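Cytochrome c XoxG (Methylobacterium extorquens, PDB 6ONQ) probably carries electrons in lanthanide-dependent methanol oxidation, using a covalently attached heme c. Local coordinates at residues T84-G87 with Y88-H92. Sequence-based numbering, arbitrary orientation.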
# COMPACT_ATOMS: atom_id res chain seq x y z
N THR A 84 -1.44 1.99 5.70
CA THR A 84 -2.39 1.08 5.06
C THR A 84 -3.78 1.71 5.01
O THR A 84 -4.43 1.71 3.96
CB THR A 84 -2.43 -0.27 5.77
OG1 THR A 84 -1.13 -0.87 5.74
CG2 THR A 84 -3.41 -1.19 5.07
N TYR A 85 -4.23 2.28 6.13
CA TYR A 85 -5.51 2.98 6.16
C TYR A 85 -5.52 4.12 5.14
O TYR A 85 -6.39 4.17 4.26
CB TYR A 85 -5.79 3.51 7.57
CG TYR A 85 -6.98 4.44 7.69
CD1 TYR A 85 -8.28 3.95 7.79
CD2 TYR A 85 -6.81 5.82 7.70
CE1 TYR A 85 -9.37 4.80 7.89
CE2 TYR A 85 -7.89 6.69 7.81
CZ TYR A 85 -9.17 6.17 7.90
OH TYR A 85 -10.24 7.03 8.00
N SER A 86 -4.53 5.01 5.22
CA SER A 86 -4.50 6.17 4.33
C SER A 86 -4.41 5.75 2.87
O SER A 86 -5.10 6.33 2.01
CB SER A 86 -3.33 7.07 4.71
OG SER A 86 -3.15 8.10 3.75
N GLY A 87 -3.58 4.75 2.56
CA GLY A 87 -3.43 4.30 1.19
C GLY A 87 -4.69 3.70 0.60
O GLY A 87 -4.93 3.83 -0.60
N TYR A 88 -5.50 3.01 1.42
CA TYR A 88 -6.80 2.56 0.94
C TYR A 88 -7.61 3.73 0.40
O TYR A 88 -8.13 3.69 -0.72
CB TYR A 88 -7.57 1.85 2.06
CG TYR A 88 -8.99 1.42 1.67
CD1 TYR A 88 -10.05 2.33 1.71
CD2 TYR A 88 -9.27 0.12 1.25
CE1 TYR A 88 -11.34 1.96 1.34
CE2 TYR A 88 -10.56 -0.26 0.88
CZ TYR A 88 -11.59 0.67 0.93
OH TYR A 88 -12.88 0.31 0.57
N ARG A 89 -7.70 4.80 1.19
CA ARG A 89 -8.57 5.90 0.79
C ARG A 89 -8.04 6.57 -0.47
O ARG A 89 -8.81 6.85 -1.40
CB ARG A 89 -8.72 6.89 1.95
CG ARG A 89 -9.59 6.31 3.08
CD ARG A 89 -9.71 7.22 4.30
NE ARG A 89 -8.49 7.97 4.57
CZ ARG A 89 -8.41 9.30 4.51
NH1 ARG A 89 -9.49 10.01 4.21
NH2 ARG A 89 -7.25 9.91 4.76
N ARG A 90 -6.73 6.81 -0.54
CA ARG A 90 -6.17 7.39 -1.75
C ARG A 90 -6.39 6.49 -2.96
O ARG A 90 -6.61 6.97 -4.08
CB ARG A 90 -4.68 7.66 -1.54
CG ARG A 90 -4.41 8.51 -0.34
CD ARG A 90 -4.88 9.94 -0.59
NE ARG A 90 -4.92 10.72 0.64
CZ ARG A 90 -5.25 12.01 0.70
NH1 ARG A 90 -5.26 12.64 1.87
NH2 ARG A 90 -5.58 12.66 -0.41
N TYR A 91 -6.35 5.16 -2.75
CA TYR A 91 -6.58 4.24 -3.86
C TYR A 91 -8.01 4.35 -4.38
O TYR A 91 -8.23 4.49 -5.59
CB TYR A 91 -6.31 2.80 -3.43
CG TYR A 91 -6.59 1.82 -4.53
CD1 TYR A 91 -5.66 1.57 -5.52
CD2 TYR A 91 -7.80 1.15 -4.59
CE1 TYR A 91 -5.92 0.68 -6.54
CE2 TYR A 91 -8.07 0.26 -5.60
CZ TYR A 91 -7.14 0.02 -6.57
OH TYR A 91 -7.42 -0.86 -7.58
N HIS A 92 -8.99 4.26 -3.48
CA HIS A 92 -10.39 4.42 -3.85
C HIS A 92 -10.63 5.74 -4.58
O HIS A 92 -11.36 5.80 -5.58
CB HIS A 92 -11.25 4.31 -2.60
CG HIS A 92 -12.73 4.39 -2.86
ND1 HIS A 92 -13.36 5.56 -3.21
CD2 HIS A 92 -13.69 3.44 -2.81
CE1 HIS A 92 -14.65 5.33 -3.38
NE2 HIS A 92 -14.88 4.05 -3.14
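Thr84 to Gly87 and Tyr88 to His92 are consecutive turns of one alpha-helix, joined by i to i+4 backbone hydrogen bonds. Tyr88 N donates to Thr84 O at 3.0 Å, and Arg90 N reaches Ser86 O at 3.1 Å in a nearly straight bond (N-H...O 172°). Tyr91 N binds Gly87 O at 2.9 Å, whereas the bond from Arg89 N to Tyr85 O is weak, at 3.4 Å. Among the side chains, the main meeting is between Tyr85 and Arg89, one turn apart. The phenol stands with CG anti to the backbone N (chi1 171°); Arg89 CD lies beside the outer half of the ring, and a bend about the CG-CD bond of the arginine turns NE toward it. Arg89 NE lies 3.5 Å from Tyr85 CE2, approaching obliquely, and Arg89 CD lies 3.7 Å from Tyr85 OH; the ring and guanidinium planes are only 19° apart. A serine in place of Tyr85 would probably leave Arg89 NE and CD without the ring they lie against and the arm freer to turn. Helix 82-94 ends just before Cys95, a covalent heme c attachment point, with the axial ligand His99 at the end of the next short helix, 96-99, and it packs on helix 156-167, consistent with the paired first and last helices of the cytochrome c domain. Tyr91 touches Leu159 and Leu163 of that helix and, near the heme, His99, while its OH is hydrogen-bonded to Gly100 O. Ser86 and Arg90 form another i to i+4 pair: Ser86 OG lies 4.3 Å from Arg90 CG and at the edge of the Arg90 guanidinium, near its plane. The buried Ser86 OG is satisfied by a hydrogen bond to Asp158 OD2 and Thr84 OG1 by one to Asp81 OD1, while Arg90 also makes a cation-pi contact with Tyr155.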